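Side-chain contacts in succinylglutamate desuccinylase (Vibrio parahaemolyticus, PDB 2BCO), which probably removes the succinyl group from N-succinylglutamate with the help of zinc, releasing succinate and glutamate in the last step of arginine breakdown by the AST pathway: residues Q8-D13 and F93-P98; D65-M70 and G227-D232. All blocks are in the same frame, centred on the assembly; numbering follows the deposited sequence.

Contact 1: residues Q8-D13 and F93-P98; sequences QSFLTD and FIIAHP
F10 and I95 approach from opposite directions, and the end of the isoleucine lies over one face of the phenylalanine ring. I95 CD1 is 3.9 Å from the centroid of the F10 ring and 22° off the ring normal, which qualifies as a CH-pi contact. The methyl is displaced toward the rim: its closest ring atom is F10 CE2, at 3.6 Å from I95 CD1. With chi2 at 173°, the CG1-CD1 arm of the isoleucine runs straight out from strand 90-95. F10 has CG anti to its own backbone N (chi1 -177°), which carries the ring from the start of helix 10-15 to the strand. There CE2 of F10 also touches CB of F93 at 4.0 Å, while the carbonyl O of F93 lies 3.8 Å from CZ of F10, oblique to the ring. F93 sends its own ring away, onto V73 and I77 of helix 68-81; F10 likewise packs on I77. On the next helical residue, CA of L11 lies 3.8 Å from I95 CD1 and CD1 of L11 slightly farther, at 4.0 Å, the two side chains crossing at about a right angle, so one methyl serves both neighbours.

Polar groups of the segment, together with D74 of helix 68-81, hold the helix start that presents F10 and L11. S9 is the N-cap residue, and its OG shares a 3.0 Å hydrogen bond with OG1 of T12. D13 OD2 accepts a bond from Q8 N at 3.0 Å. D74 OD1 bonds both S9 OG and L11 N. Four buried apolar residues thus dock helix 10-15 on one face of the sheet, at strand 90-95, which lies between strands 41-45 and 55-60, a helix-on-sheet layer of the alpha/beta catalytic domain of the AspA/AstE family.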
# COMPACT_ATOMS: atom_id res chain seq x y z
N GLN A 8 -21.15 -2.62 15.47
CA GLN A 8 -20.60 -3.96 15.54
C GLN A 8 -19.07 -3.93 15.45
O GLN A 8 -18.39 -4.51 16.29
CB GLN A 8 -21.19 -4.82 14.41
CG GLN A 8 -20.81 -6.29 14.47
CD GLN A 8 -21.87 -7.19 13.85
OE1 GLN A 8 -22.36 -6.93 12.75
NE2 GLN A 8 -22.21 -8.26 14.55
N SER A 9 -18.54 -3.25 14.43
CA SER A 9 -17.09 -3.11 14.24
C SER A 9 -16.80 -2.06 13.18
O SER A 9 -17.69 -1.62 12.45
CB SER A 9 -16.46 -4.45 13.82
OG SER A 9 -16.77 -4.76 12.48
N PHE A 10 -15.54 -1.64 13.10
CA PHE A 10 -15.15 -0.63 12.12
C PHE A 10 -15.46 -1.06 10.68
O PHE A 10 -16.06 -0.31 9.92
CB PHE A 10 -13.66 -0.34 12.28
CG PHE A 10 -13.14 0.75 11.37
CD1 PHE A 10 -13.84 1.94 11.22
CD2 PHE A 10 -11.94 0.59 10.69
CE1 PHE A 10 -13.34 2.97 10.41
CE2 PHE A 10 -11.43 1.61 9.88
CZ PHE A 10 -12.14 2.80 9.74
N LEU A 11 -15.08 -2.28 10.33
CA LEU A 11 -15.31 -2.79 8.99
C LEU A 11 -16.78 -3.13 8.70
O LEU A 11 -17.26 -2.91 7.59
CB LEU A 11 -14.43 -4.02 8.74
CG LEU A 11 -14.64 -4.79 7.42
CD1 LEU A 11 -14.43 -3.86 6.25
CD2 LEU A 11 -13.69 -5.96 7.37
N THR A 12 -17.49 -3.67 9.68
CA THR A 12 -18.89 -4.02 9.47
C THR A 12 -19.75 -2.76 9.36
O THR A 12 -20.58 -2.66 8.46
CB THR A 12 -19.43 -4.91 10.60
OG1 THR A 12 -18.71 -6.16 10.60
CG2 THR A 12 -20.91 -5.21 10.38
N ASP A 13 -19.54 -1.80 10.26
CA ASP A 13 -20.31 -0.57 10.19
C ASP A 13 -20.04 0.13 8.86
O ASP A 13 -20.96 0.61 8.20
CB ASP A 13 -19.95 0.39 11.33
CG ASP A 13 -20.56 -0.03 12.66
OD1 ASP A 13 -20.72 0.86 13.52
OD2 ASP A 13 -20.85 -1.23 12.85
N PHE A 93 -6.88 5.44 10.38
CA PHE A 93 -7.30 4.22 9.69
C PHE A 93 -8.32 4.55 8.62
O PHE A 93 -9.31 5.24 8.87
CB PHE A 93 -7.89 3.19 10.67
CG PHE A 93 -6.88 2.62 11.63
CD1 PHE A 93 -6.60 3.25 12.83
CD2 PHE A 93 -6.20 1.45 11.33
CE1 PHE A 93 -5.64 2.73 13.72
CE2 PHE A 93 -5.24 0.91 12.20
CZ PHE A 93 -4.96 1.57 13.41
N ILE A 94 -8.08 4.03 7.43
CA ILE A 94 -8.97 4.32 6.35
C ILE A 94 -9.43 3.08 5.60
O ILE A 94 -8.62 2.20 5.28
CB ILE A 94 -8.29 5.28 5.33
CG1 ILE A 94 -7.94 6.61 6.01
CG2 ILE A 94 -9.21 5.54 4.14
CD1 ILE A 94 -7.19 7.57 5.10
N ILE A 95 -10.73 3.00 5.37
CA ILE A 95 -11.29 1.93 4.56
C ILE A 95 -11.82 2.78 3.41
O ILE A 95 -12.90 3.35 3.50
CB ILE A 95 -12.48 1.21 5.24
CG1 ILE A 95 -12.00 0.41 6.45
CG2 ILE A 95 -13.16 0.28 4.24
CD1 ILE A 95 -13.12 -0.18 7.25
N ALA A 96 -11.02 2.91 2.36
CA ALA A 96 -11.42 3.71 1.23
C ALA A 96 -12.33 2.89 0.34
O ALA A 96 -12.17 1.68 0.23
CB ALA A 96 -10.18 4.14 0.44
N HIS A 97 -13.32 3.53 -0.27
CA HIS A 97 -14.20 2.82 -1.19
C HIS A 97 -15.04 1.62 -0.73
O HIS A 97 -15.04 0.56 -1.37
CB HIS A 97 -13.39 2.37 -2.39
CG HIS A 97 -14.08 2.59 -3.69
ND1 HIS A 97 -15.40 2.97 -3.77
CD2 HIS A 97 -13.64 2.51 -4.97
CE1 HIS A 97 -15.74 3.11 -5.03
NE2 HIS A 97 -14.68 2.84 -5.78
N PRO A 98 -15.79 1.76 0.37
CA PRO A 98 -16.60 0.62 0.82
C PRO A 98 -17.66 0.16 -0.20
O PRO A 98 -18.08 -0.99 -0.19
CB PRO A 98 -17.21 1.13 2.12
CG PRO A 98 -17.31 2.62 1.88
CD PRO A 98 -15.98 2.92 1.25

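Contact 2: residues D65-M70 and G227-D232; sequences DETAPM and GENALD. With ZN (zinc ion), chain C.
N229 meets T67 and A68, and L231 adds a lighter touch on A68; through these residues the loop 227-232 lies against the beginning of helix 68-81. Within this loop G227 comes first, its backbone N hydrogen-bonded to OE1 of E71 in that helix. E228 turns instead to R225, with which its OE1 forms a salt bridge.

N229 carries most of the contact. Its CG is anti to the carbonyl carbon (chi1 -76°), and the amide is thereby directed at T67. ND2 of N229 donates to OG1 of T67 over 2.7 Å with an N-H...O angle of 167°, a nearly straight bond with the acceptor only 6° out of the amide plane. T67 OG1 is also hydrogen-bonded to the carbonyl O of A224, and N229 ND2 to E71 OE1. The amide lies against a methyl as well: CG of N229 is 3.6 Å from CB of A68. At the other end of the amide, a water donates to OD1 of N229 (2.6 Å) and accepts from N of A68 (3.1 Å); that N and ND2 of N229, both donors, lie side by side without bonding.

Directly before T67 stands E66, the glutamate of the H-x-x-E zinc motif of this family. Its OE1 and OE2 both bind the zinc ion, at 2.3 and 2.5 Å, while H63 and H155 supply the other protein ligands and a water completes the ligands seen. N229 thus bonds to the residue that follows a metal ligand, on the side turned from the zinc.

A230 then sits at the centre of an inverse gamma turn, which swings the chain round. This brings L231 back toward the helix, and its CD1 reaches CB of A68 at 4.3 Å. At D232 the chain moves off, the carbonyl O bonding OG1 of T235.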
# COMPACT_ATOMS: atom_id res chain seq x y z
N ASP A 65 -12.00 -5.27 -3.67
CA ASP A 65 -11.87 -6.71 -3.43
C ASP A 65 -10.64 -7.18 -2.63
O ASP A 65 -10.45 -8.37 -2.44
CB ASP A 65 -11.94 -7.48 -4.76
CG ASP A 65 -10.95 -6.95 -5.79
OD1 ASP A 65 -10.19 -6.01 -5.49
OD2 ASP A 65 -10.93 -7.49 -6.92
N GLU A 66 -9.81 -6.26 -2.14
CA GLU A 66 -8.62 -6.66 -1.38
C GLU A 66 -8.91 -6.59 0.12
O GLU A 66 -8.45 -5.68 0.82
CB GLU A 66 -7.45 -5.77 -1.81
CG GLU A 66 -7.07 -6.08 -3.26
CD GLU A 66 -6.18 -5.03 -3.88
OE1 GLU A 66 -5.53 -4.28 -3.13
OE2 GLU A 66 -6.13 -4.97 -5.13
N THR A 67 -9.65 -7.58 0.59
CA THR A 67 -10.14 -7.65 1.95
C THR A 67 -9.25 -8.02 3.13
O THR A 67 -9.47 -7.51 4.23
CB THR A 67 -11.40 -8.55 2.00
OG1 THR A 67 -11.02 -9.93 1.87
CG2 THR A 67 -12.36 -8.19 0.85
N ALA A 68 -8.27 -8.90 2.93
CA ALA A 68 -7.39 -9.33 4.02
C ALA A 68 -6.89 -8.19 4.93
O ALA A 68 -7.03 -8.26 6.15
CB ALA A 68 -6.20 -10.12 3.46
N PRO A 69 -6.32 -7.13 4.35
CA PRO A 69 -5.85 -6.04 5.21
C PRO A 69 -6.99 -5.37 5.97
O PRO A 69 -6.80 -4.89 7.09
CB PRO A 69 -5.16 -5.08 4.23
CG PRO A 69 -4.71 -6.00 3.12
CD PRO A 69 -5.92 -6.90 2.95
N MSE A 70 -8.17 -5.33 5.35
CA MSE A 70 -9.33 -4.73 5.98
C MSE A 70 -9.66 -5.51 7.25
O MSE A 70 -9.99 -4.93 8.28
CB MSE A 70 -10.53 -4.75 5.02
CG MSE A 70 -10.23 -4.16 3.65
SE MSE A 70 -11.78 -4.06 2.46
CE MSE A 70 -12.84 -5.50 3.21
N GLY A 227 -13.53 -13.12 5.49
CA GLY A 227 -13.76 -14.35 6.23
C GLY A 227 -13.27 -15.56 5.46
O GLY A 227 -13.41 -16.70 5.91
N GLU A 228 -12.69 -15.31 4.28
CA GLU A 228 -12.20 -16.39 3.44
C GLU A 228 -10.74 -16.16 3.02
O GLU A 228 -10.29 -16.71 2.02
CB GLU A 228 -13.11 -16.54 2.21
CG GLU A 228 -14.55 -16.95 2.55
CD GLU A 228 -15.46 -17.09 1.33
OE1 GLU A 228 -14.97 -17.16 0.18
OE2 GLU A 228 -16.70 -17.15 1.53
N ASN A 229 -10.02 -15.34 3.79
CA ASN A 229 -8.61 -15.06 3.48
C ASN A 229 -7.64 -16.00 4.19
O ASN A 229 -7.98 -16.63 5.20
CB ASN A 229 -8.26 -13.61 3.86
CG ASN A 229 -8.80 -12.60 2.87
OD1 ASN A 229 -8.45 -12.63 1.69
ND2 ASN A 229 -9.64 -11.69 3.34
N ALA A 230 -6.43 -16.09 3.65
CA ALA A 230 -5.38 -16.93 4.24
C ALA A 230 -4.66 -16.08 5.28
O ALA A 230 -3.45 -15.86 5.20
CB ALA A 230 -4.41 -17.38 3.14
N LEU A 231 -5.41 -15.62 6.27
CA LEU A 231 -4.92 -14.74 7.33
C LEU A 231 -3.65 -15.11 8.09
O LEU A 231 -2.87 -14.23 8.47
CB LEU A 231 -6.04 -14.48 8.35
CG LEU A 231 -6.85 -13.18 8.22
CD1 LEU A 231 -6.98 -12.75 6.77
CD2 LEU A 231 -8.22 -13.37 8.85
N ASP A 232 -3.43 -16.40 8.31
CA ASP A 232 -2.26 -16.87 9.03
C ASP A 232 -0.97 -16.50 8.30
O ASP A 232 0.05 -16.25 8.93
CB ASP A 232 -2.34 -18.38 9.26
CG ASP A 232 -3.46 -18.75 10.21
OD1 ASP A 232 -3.37 -18.35 11.39
OD2 ASP A 232 -4.44 -19.41 9.78
ZN ZN C . -4.47 -3.09 -4.78
O HOH W 1 -8.14 -10.48 0.22
O HOH W 2 -2.97 -4.47 -6.34

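How the contacts relate
Helix 68-81 joins the two contacts, whose centres lie 14 Å apart. M70, in the 65-70 segment of contact 2, meets contact 1 directly: its CE is 3.8 Å from CD1 of L11, an apolar touch. The segments of the two contacts alternate along the chain, and strand 90-95 follows helix 68-81. The contacts differ in their distance from the metal. Contact 2 contains the zinc ligand E66, whereas the side chain of I95 in contact 1 is about 10 Å from that of E66 and about 13 Å from the zinc ion. All four touching residues of contact 1 are buried; contact 2 is only partly buried and includes a ligand of the metal site.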